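Local coordinates for protein Phospholipase/Carboxylesterase (Dyadobacter fermentans, PDB 4H0C) that probably hydrolyses carboxylic ester bonds, as an alpha/beta hydrolase of the phospholipase/carboxylesterase family, with protein depalmitoylation a possible activity, at residues 126-131 with 152-157; 24-29 with 53-58; 29-34 with 61-66. One frame throughout, in Å; residues are numbered along the deposited sequence.

Interaction 1: residues 126-131 with 152-157; sequences GGIIAF and TPVFIS
The side chains of F131 and F155 cross at about a right angle: F131 CD1, at the edge of the F155 ring and near its plane, lies 4.0 Å from F155 CE2, with CE1 close by. One face of the F131 ring takes CG2 of I129, offset toward the rim, and S157 OG lies at its edge. The rings project from neighbouring parallel strands, 127-131 and 153-160, in the central sheet of an alpha/beta-hydrolase fold, the axes of the segments in contact 4.8 Å apart and almost exactly aligned. I129, F131 and F155 face helix 198-206. The other side of the sheet carries I128, A130, V154 and I156, packed against helices 109-120 and 167-179. There I128 and V154 lie side by side and point the same way. CG1 of I128 stands anti to the carbonyl carbon (chi1 -63°), which carries CD1 along toward T152, where it meets CG2 at 3.9 Å. Backbone bonds alternate between the strands: I128 N gives to P153 O, F155 N to I128 O at 2.9 Å, A130 N to F155 O at 2.8 Å, and S157 N to A130 O. CA-H...O contacts add to them, as from V154 CA to I128 O at 3.3 Å. The polar ends at the two extremities find partners outside the pair: T152 OG1 bonds to F149 O and Y125 N, S157 OG to E200. The serine hydroxyl sits between its own backbone N and carbonyl carbon (chi1 61°), which leaves OG 3.6 Å from F131 CA.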
loop_
_atom_site.group_PDB
_atom_site.type_symbol
_atom_site.label_atom_id
_atom_site.label_comp_id
_atom_site.label_asym_id
_atom_site.label_seq_id
_atom_site.Cartn_x
_atom_site.Cartn_y
_atom_site.Cartn_z
ATOM N N GLY A 126 10.860 3.644 4.823
ATOM C CA GLY A 126 11.048 5.007 4.338
ATOM C C GLY A 126 9.793 5.853 4.475
ATOM O O GLY A 126 9.848 7.004 4.907
ATOM N N GLY A 127 8.653 5.274 4.137
ATOM C CA GLY A 127 7.374 5.973 4.192
ATOM C C GLY A 127 6.308 5.109 3.554
ATOM O O GLY A 127 6.623 4.211 2.758
ATOM N N ILE A 128 5.051 5.347 3.917
ATOM C CA ILE A 128 3.942 4.538 3.431
ATOM C C ILE A 128 2.827 5.467 2.982
ATOM O O ILE A 128 2.406 6.339 3.733
ATOM C CB ILE A 128 3.439 3.574 4.543
ATOM C CG1 ILE A 128 4.564 2.594 4.930
ATOM C CG2 ILE A 128 2.207 2.821 4.066
ATOM C CD1 ILE A 128 4.347 1.848 6.251
ATOM N N ILE A 129 2.378 5.301 1.740
ATOM C CA ILE A 129 1.334 6.156 1.170
ATOM C C ILE A 129 0.130 5.304 0.796
ATOM O O ILE A 129 0.210 4.434 -0.090
ATOM C CB ILE A 129 1.873 6.874 -0.077
ATOM C CG1 ILE A 129 3.126 7.697 0.262
ATOM C CG2 ILE A 129 0.780 7.738 -0.676
ATOM C CD1 ILE A 129 4.028 7.886 -0.947
ATOM N N ALA A 130 -0.985 5.520 1.490
ATOM C CA ALA A 130 -2.203 4.749 1.266
ATOM C C ALA A 130 -3.319 5.659 0.788
ATOM O O ALA A 130 -4.082 6.233 1.595
ATOM C CB ALA A 130 -2.605 4.003 2.532
ATOM N N PHE A 131 -3.395 5.838 -0.534
ATOM C CA PHE A 131 -4.454 6.663 -1.136
ATOM C C PHE A 131 -5.758 5.878 -1.130
ATOM O O PHE A 131 -5.924 4.935 -1.907
ATOM C CB PHE A 131 -4.136 7.043 -2.593
ATOM C CG PHE A 131 -2.925 7.928 -2.772
ATOM C CD1 PHE A 131 -2.863 9.201 -2.204
ATOM C CD2 PHE A 131 -1.856 7.500 -3.580
ATOM C CE1 PHE A 131 -1.753 10.018 -2.416
ATOM C CE2 PHE A 131 -0.758 8.312 -3.802
ATOM C CZ PHE A 131 -0.695 9.578 -3.211
ATOM N N THR A 152 7.915 5.620 11.290
ATOM C CA THR A 152 7.678 5.653 9.821
ATOM C C THR A 152 6.548 6.633 9.477
ATOM O O THR A 152 5.429 6.502 10.005
ATOM C CB THR A 152 7.250 4.272 9.259
ATOM O OG1 THR A 152 8.283 3.309 9.453
ATOM C CG2 THR A 152 6.933 4.365 7.770
ATOM N N PRO A 153 6.817 7.586 8.566
ATOM C CA PRO A 153 5.743 8.488 8.149
ATOM C C PRO A 153 4.729 7.725 7.294
ATOM O O PRO A 153 5.125 7.010 6.379
ATOM C CB PRO A 153 6.468 9.568 7.319
ATOM C CG PRO A 153 7.926 9.426 7.662
ATOM C CD PRO A 153 8.152 8.013 8.106
ATOM N N VAL A 154 3.439 7.884 7.601
ATOM C CA VAL A 154 2.357 7.223 6.882
ATOM C C VAL A 154 1.325 8.272 6.505
ATOM O O VAL A 154 0.933 9.084 7.341
ATOM C CB VAL A 154 1.658 6.129 7.741
ATOM C CG1 VAL A 154 0.502 5.476 6.991
ATOM C CG2 VAL A 154 2.653 5.072 8.208
ATOM N N PHE A 155 0.917 8.274 5.238
ATOM C CA PHE A 155 -0.194 9.107 4.767
ATOM C C PHE A 155 -1.359 8.204 4.422
ATOM O O PHE A 155 -1.213 7.264 3.657
ATOM C CB PHE A 155 0.205 9.918 3.541
ATOM C CG PHE A 155 -0.922 10.742 2.969
ATOM C CD1 PHE A 155 -1.265 11.976 3.548
ATOM C CD2 PHE A 155 -1.680 10.278 1.886
ATOM C CE1 PHE A 155 -2.321 12.741 3.036
ATOM C CE2 PHE A 155 -2.727 11.050 1.368
ATOM C CZ PHE A 155 -3.049 12.275 1.948
ATOM N N ILE A 156 -2.511 8.476 5.016
ATOM C CA ILE A 156 -3.716 7.712 4.736
ATOM C C ILE A 156 -4.851 8.684 4.442
ATOM O O ILE A 156 -5.103 9.623 5.192
ATOM C CB ILE A 156 -4.058 6.699 5.873
ATOM C CG1 ILE A 156 -5.273 5.827 5.517
ATOM C CG2 ILE A 156 -4.247 7.400 7.212
ATOM C CD1 ILE A 156 -5.521 4.689 6.508
ATOM N N SER A 157 -5.514 8.470 3.317
ATOM C CA SER A 157 -6.625 9.340 2.942
ATOM C C SER A 157 -7.839 8.549 2.522
ATOM O O SER A 157 -7.757 7.362 2.234
ATOM C CB SER A 157 -6.209 10.229 1.789
ATOM O OG SER A 157 -5.874 9.425 0.680
#

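Interaction 2: residues 24-29 with 53-58; sequences AVVMLH and YAPQAT
L28 and P55 form the apolar centre, their side chains crossing obliquely, with L28 CD2 only 3.4 Å from P55 CG, tighter than usual carbon contact. CG1 of V26 faces P55 CD in the same cluster, V26 and P55 lying against helix 77-94. On the opposite face of the sheet, against helix 35-39, the CB atoms of M27 (selenomethionine) and A54 are 4.4 Å apart. Strands 23-28 and 50-55 run parallel, joined through that helix as a beta-alpha-beta unit. Y53 N gives to V25 O at 2.9 Å, and M27 N to Y53 O. At P55 direct backbone bonding gives way to a water, which donates to M27 O and P55 O and accepts from H29 N at 3.0 Å. At the polar edge A57 N donates to H29 NE2 at 3.0 Å, nearly straight (167°) and 9° from the ring plane. Chi1 of 69° sets the imidazole between its own backbone N and carbonyl carbon, turned toward 53-58. A leucine in place of H29 would probably leave A57 N without its acceptor and the loop after P55 less firmly held. Q56 NE2 reaches A57 O, and its OE1 takes A35 N. With NE2 of H29 accepting and ND1 donating to G30 O, the ND1-protonated neutral tautomer is likely.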
loop_
_atom_site.group_PDB
_atom_site.type_symbol
_atom_site.label_atom_id
_atom_site.label_comp_id
_atom_site.label_asym_id
_atom_site.label_seq_id
_atom_site.Cartn_x
_atom_site.Cartn_y
_atom_site.Cartn_z
ATOM N N ALA A 24 13.898 2.755 -2.647
ATOM C CA ALA A 24 13.019 1.986 -3.506
ATOM C C ALA A 24 11.605 2.244 -3.119
ATOM O O ALA A 24 11.335 2.648 -1.982
ATOM C CB ALA A 24 13.307 0.500 -3.386
ATOM N N VAL A 25 10.699 2.014 -4.055
ATOM C CA VAL A 25 9.270 2.150 -3.741
ATOM C C VAL A 25 8.520 0.965 -4.335
ATOM O O VAL A 25 8.759 0.594 -5.499
ATOM C CB VAL A 25 8.658 3.490 -4.230
ATOM C CG1 VAL A 25 8.746 3.642 -5.758
ATOM C CG2 VAL A 25 7.196 3.582 -3.781
ATOM N N VAL A 26 7.679 0.343 -3.511
ATOM C CA VAL A 26 6.795 -0.728 -3.925
ATOM C C VAL A 26 5.442 -0.085 -4.223
ATOM O O VAL A 26 4.841 0.501 -3.328
ATOM C CB VAL A 26 6.646 -1.787 -2.801
ATOM C CG1 VAL A 26 5.661 -2.858 -3.243
ATOM C CG2 VAL A 26 8.001 -2.365 -2.431
HETATM N N MSE A 27 4.982 -0.174 -5.483
HETATM C CA MSE A 27 3.744 0.480 -5.914
HETATM C C MSE A 27 2.696 -0.585 -6.217
HETATM O O MSE A 27 2.956 -1.509 -6.978
HETATM C CB MSE A 27 3.998 1.379 -7.135
HETATM C CG MSE A 27 5.156 2.348 -6.898
HETATM SE SE MSE A 27 5.337 3.598 -8.324
HETATM C CE MSE A 27 3.783 4.713 -7.980
ATOM N N LEU A 28 1.512 -0.437 -5.631
ATOM C CA LEU A 28 0.469 -1.458 -5.696
ATOM C C LEU A 28 -0.774 -0.876 -6.354
ATOM O O LEU A 28 -1.393 0.056 -5.829
ATOM C CB LEU A 28 0.174 -2.036 -4.292
ATOM C CG LEU A 28 1.401 -2.660 -3.573
ATOM C CD1 LEU A 28 1.062 -3.062 -2.147
ATOM C CD2 LEU A 28 1.931 -3.877 -4.322
ATOM N N HIS A 29 -1.114 -1.438 -7.511
ATOM C CA HIS A 29 -2.258 -1.015 -8.301
ATOM C C HIS A 29 -3.579 -1.410 -7.682
ATOM O O HIS A 29 -3.657 -2.284 -6.786
ATOM C CB HIS A 29 -2.170 -1.550 -9.734
ATOM C CG HIS A 29 -2.343 -3.064 -9.861
ATOM N ND1 HIS A 29 -3.560 -3.691 -9.771
ATOM C CD2 HIS A 29 -1.410 -4.059 -10.150
ATOM C CE1 HIS A 29 -3.389 -5.027 -9.973
ATOM N NE2 HIS A 29 -2.071 -5.250 -10.184
ATOM N N TYR A 53 9.401 -0.799 -7.998
ATOM C CA TYR A 53 8.890 -2.158 -8.202
ATOM C C TYR A 53 7.374 -2.140 -8.125
ATOM O O TYR A 53 6.819 -1.654 -7.147
ATOM C CB TYR A 53 9.374 -3.071 -7.071
ATOM C CG TYR A 53 10.833 -3.473 -7.192
ATOM C CD1 TYR A 53 11.190 -4.812 -7.399
ATOM C CD2 TYR A 53 11.851 -2.531 -7.069
ATOM C CE1 TYR A 53 12.526 -5.192 -7.512
ATOM C CE2 TYR A 53 13.188 -2.905 -7.199
ATOM C CZ TYR A 53 13.510 -4.244 -7.418
ATOM O OH TYR A 53 14.815 -4.651 -7.545
ATOM N N ALA A 54 6.699 -2.714 -9.118
ATOM C CA ALA A 54 5.245 -2.787 -9.104
ATOM C C ALA A 54 4.832 -4.221 -9.459
ATOM O O ALA A 54 4.945 -4.622 -10.620
ATOM C CB ALA A 54 4.653 -1.796 -10.091
ATOM N N PRO A 55 4.383 -5.008 -8.461
ATOM C CA PRO A 55 3.951 -6.364 -8.798
ATOM C C PRO A 55 2.607 -6.317 -9.499
ATOM O O PRO A 55 1.792 -5.435 -9.203
ATOM C CB PRO A 55 3.824 -7.062 -7.430
ATOM C CG PRO A 55 3.615 -5.963 -6.448
ATOM C CD PRO A 55 4.392 -4.770 -7.001
ATOM N N GLN A 56 2.382 -7.239 -10.436
ATOM C CA GLN A 56 1.111 -7.298 -11.149
ATOM C C GLN A 56 0.222 -8.376 -10.544
ATOM O O GLN A 56 0.645 -9.529 -10.439
ATOM C CB GLN A 56 1.347 -7.615 -12.640
ATOM C CG GLN A 56 0.071 -7.939 -13.405
ATOM C CD GLN A 56 -0.818 -6.716 -13.603
ATOM O OE1 GLN A 56 -0.348 -5.664 -14.069
ATOM N NE2 GLN A 56 -2.110 -6.844 -13.261
ATOM N N ALA A 57 -1.020 -8.019 -10.214
ATOM C CA ALA A 57 -1.970 -8.988 -9.669
ATOM C C ALA A 57 -2.501 -9.912 -10.756
ATOM O O ALA A 57 -2.826 -9.481 -11.868
ATOM C CB ALA A 57 -3.126 -8.295 -8.960
ATOM N N THR A 58 -2.569 -11.198 -10.419
ATOM C CA THR A 58 -3.280 -12.162 -11.231
ATOM C C THR A 58 -4.748 -11.757 -11.209
ATOM O O THR A 58 -5.240 -11.290 -10.184
ATOM C CB THR A 58 -3.050 -13.581 -10.680
ATOM O OG1 THR A 58 -1.668 -13.905 -10.872
ATOM C CG2 THR A 58 -3.909 -14.627 -11.402
HETATM O O HOH W 1 1.297 -2.816 -8.722
#

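Interaction 3: residues 29-34 with 61-66; sequences HGRGGT and SWYPYS. With CIT (citric acid), chain C.
This is a loop-to-loop contact, partly buried, at the carboxyl ends of the parallel strands of the alpha/beta-hydrolase fold: residues 29-34 follow strand 23-28, and the loop 61-66 comes before helix 77-94. Its inner half is aromatic. The imidazole of H29 and the five-membered ring of W62 form an offset stack, centroids 4.7 Å apart and planes at 27°, while G33 O and T34 N lie over the other face of the imidazole. The indole is also pinned from its edge, since W62 NE1 donates to H29 O at 2.9 Å, almost in its own ring plane. On the histidine side, ND1 donates to G30 O, which also accepts G33 N from the opposite face of its carbonyl plane, the bond that closes a type II turn from G30 to G33. The outer half belongs to R31. Its chain is extended as far as CD and then bends (chi3 -59°), bringing the guanidinium over to 61-66. NH2 donates to Y65 O at 2.9 Å from well above the carbonyl plane, NH1 makes a weak bond to Y63 O, and a water joins NH1 to S61 OG, which also bonds to Q109. A citrate, probably from the crystallisation liquor, binds beside the guanidinium of R31 and also reaches S108, the likely nucleophile of a Ser-His-Asp triad, so the anion probably occupies the active-site pocket. R31 NE donates to citrate O1 at 2.6 Å, and Y63 OH donates to O5, on another carboxylate of the same citrate, at 2.7 Å.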
loop_
_atom_site.group_PDB
_atom_site.type_symbol
_atom_site.label_atom_id
_atom_site.label_comp_id
_atom_site.label_asym_id
_atom_site.label_seq_id
_atom_site.Cartn_x
_atom_site.Cartn_y
_atom_site.Cartn_z
ATOM N N HIS A 29 -1.114 -1.438 -7.511
ATOM C CA HIS A 29 -2.258 -1.015 -8.301
ATOM C C HIS A 29 -3.579 -1.410 -7.682
ATOM O O HIS A 29 -3.657 -2.284 -6.786
ATOM C CB HIS A 29 -2.170 -1.550 -9.734
ATOM C CG HIS A 29 -2.343 -3.064 -9.861
ATOM N ND1 HIS A 29 -3.560 -3.691 -9.771
ATOM C CD2 HIS A 29 -1.410 -4.059 -10.150
ATOM C CE1 HIS A 29 -3.389 -5.027 -9.973
ATOM N NE2 HIS A 29 -2.071 -5.250 -10.184
ATOM N N GLY A 30 -4.630 -0.780 -8.185
ATOM C CA GLY A 30 -5.978 -1.041 -7.713
ATOM C C GLY A 30 -6.712 -2.159 -8.445
ATOM O O GLY A 30 -6.158 -2.812 -9.332
ATOM N N ARG A 31 -7.967 -2.369 -8.066
ATOM C CA ARG A 31 -8.789 -3.444 -8.640
ATOM C C ARG A 31 -9.015 -3.210 -10.133
ATOM O O ARG A 31 -9.461 -2.121 -10.541
ATOM C CB ARG A 31 -10.131 -3.556 -7.914
ATOM C CG ARG A 31 -10.914 -4.823 -8.247
ATOM C CD ARG A 31 -12.293 -4.799 -7.590
ATOM N NE ARG A 31 -12.156 -4.680 -6.128
ATOM C CZ ARG A 31 -12.012 -5.715 -5.295
ATOM N NH1 ARG A 31 -12.026 -6.966 -5.753
ATOM N NH2 ARG A 31 -11.860 -5.501 -3.998
ATOM N N GLY A 32 -8.730 -4.232 -10.933
ATOM C CA GLY A 32 -8.843 -4.119 -12.394
ATOM C C GLY A 32 -7.693 -3.358 -13.037
ATOM O O GLY A 32 -7.721 -3.089 -14.243
ATOM N N GLY A 33 -6.678 -3.018 -12.244
ATOM C CA GLY A 33 -5.591 -2.163 -12.702
ATOM C C GLY A 33 -4.359 -2.943 -13.083
ATOM O O GLY A 33 -4.350 -4.185 -13.045
ATOM N N THR A 34 -3.310 -2.222 -13.468
ATOM C CA THR A 34 -2.079 -2.885 -13.895
ATOM C C THR A 34 -0.879 -2.237 -13.276
ATOM O O THR A 34 -0.923 -1.060 -12.885
ATOM C CB THR A 34 -1.896 -2.885 -15.444
ATOM O OG1 THR A 34 -1.702 -1.545 -15.904
ATOM C CG2 THR A 34 -3.108 -3.502 -16.157
ATOM N N SER A 61 -6.485 -8.246 -9.939
ATOM C CA SER A 61 -7.173 -7.990 -8.687
ATOM C C SER A 61 -6.525 -8.766 -7.556
ATOM O O SER A 61 -6.404 -10.003 -7.629
ATOM C CB SER A 61 -8.664 -8.355 -8.814
ATOM O OG SER A 61 -9.343 -8.176 -7.571
ATOM N N TRP A 62 -6.109 -8.040 -6.509
ATOM C CA TRP A 62 -5.451 -8.664 -5.336
ATOM C C TRP A 62 -6.286 -9.686 -4.608
ATOM O O TRP A 62 -5.760 -10.694 -4.136
ATOM C CB TRP A 62 -4.887 -7.601 -4.386
ATOM C CG TRP A 62 -3.883 -6.721 -5.094
ATOM C CD1 TRP A 62 -3.976 -5.355 -5.381
ATOM C CD2 TRP A 62 -2.583 -7.141 -5.620
ATOM N NE1 TRP A 62 -2.850 -4.924 -6.042
ATOM C CE2 TRP A 62 -1.980 -5.957 -6.237
ATOM C CE3 TRP A 62 -1.907 -8.352 -5.671
ATOM C CZ2 TRP A 62 -0.718 -6.005 -6.854
ATOM C CZ3 TRP A 62 -0.651 -8.394 -6.280
ATOM C CH2 TRP A 62 -0.075 -7.241 -6.866
ATOM N N TYR A 63 -7.585 -9.440 -4.515
ATOM C CA TYR A 63 -8.496 -10.368 -3.825
ATOM C C TYR A 63 -9.901 -10.069 -4.367
ATOM O O TYR A 63 -10.170 -8.928 -4.785
ATOM C CB TYR A 63 -8.395 -10.190 -2.273
ATOM C CG TYR A 63 -8.380 -8.744 -1.825
ATOM C CD1 TYR A 63 -9.578 -8.011 -1.726
ATOM C CD2 TYR A 63 -7.180 -8.076 -1.554
ATOM C CE1 TYR A 63 -9.571 -6.668 -1.355
ATOM C CE2 TYR A 63 -7.172 -6.761 -1.149
ATOM C CZ TYR A 63 -8.363 -6.053 -1.083
ATOM O OH TYR A 63 -8.357 -4.740 -0.730
ATOM N N PRO A 64 -10.798 -11.077 -4.376
ATOM C CA PRO A 64 -12.031 -10.983 -5.193
ATOM C C PRO A 64 -13.158 -10.049 -4.736
ATOM O O PRO A 64 -13.939 -9.593 -5.570
ATOM C CB PRO A 64 -12.551 -12.425 -5.212
ATOM C CG PRO A 64 -11.971 -13.040 -3.964
ATOM C CD PRO A 64 -10.591 -12.440 -3.854
ATOM N N TYR A 65 -13.242 -9.793 -3.434
ATOM C CA TYR A 65 -14.373 -9.094 -2.837
ATOM C C TYR A 65 -13.947 -7.817 -2.142
ATOM O O TYR A 65 -12.743 -7.514 -2.087
ATOM C CB TYR A 65 -15.070 -10.050 -1.861
ATOM C CG TYR A 65 -15.516 -11.329 -2.541
ATOM C CD1 TYR A 65 -16.372 -11.282 -3.657
ATOM C CD2 TYR A 65 -15.094 -12.574 -2.088
ATOM C CE1 TYR A 65 -16.797 -12.441 -4.289
ATOM C CE2 TYR A 65 -15.526 -13.738 -2.713
ATOM C CZ TYR A 65 -16.364 -13.660 -3.811
ATOM O OH TYR A 65 -16.772 -14.816 -4.428
ATOM N N SER A 66 -14.924 -7.067 -1.609
ATOM C CA SER A 66 -14.618 -5.895 -0.777
ATOM C C SER A 66 -13.542 -6.238 0.243
ATOM O O SER A 66 -13.544 -7.341 0.810
ATOM C CB SER A 66 -15.860 -5.436 -0.021
ATOM O OG SER A 66 -15.525 -4.469 0.960
HETATM C C1 CIT C . -12.375 -1.634 -4.387
HETATM O O1 CIT C . -12.974 -2.706 -4.578
HETATM O O2 CIT C . -11.586 -1.164 -5.229
HETATM C C2 CIT C . -12.623 -0.895 -3.090
HETATM C C3 CIT C . -11.535 -1.241 -2.060
HETATM O O7 CIT C . -10.245 -0.972 -2.602
HETATM C C4 CIT C . -11.684 -0.412 -0.783
HETATM C C5 CIT C . -10.961 0.913 -0.917
HETATM O O3 CIT C . -9.879 1.083 -0.295
HETATM O O4 CIT C . -11.478 1.797 -1.642
HETATM C C6 CIT C . -11.534 -2.712 -1.698
HETATM O O5 CIT C . -10.449 -3.342 -1.804
HETATM O O6 CIT C . -12.589 -3.217 -1.280
HETATM O O HOH W 2 -12.081 -8.279 -8.129
#

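In the fold
Interactions 1 and 2 both pair parallel strands of the one central sheet, on opposite sides of the chain's centre, their own centres about 15 Å apart. Both are buried, but interaction 1 keeps strand pairing nearly throughout, whereas in interaction 2 the strands separate and side-chain and water bonds take over. Interaction 3 lies farther out and partly exposed, continuing from interaction 2 through the shared H29: one ring edge serves 53-58 while a ring face serves 61-66, and A57 CB packs on W62. The chemistry shifts accordingly, from backbone hydrogen bonds and apolar packing in the sheet to arginine, carbonyl and citrate contacts at the probable active-site rim.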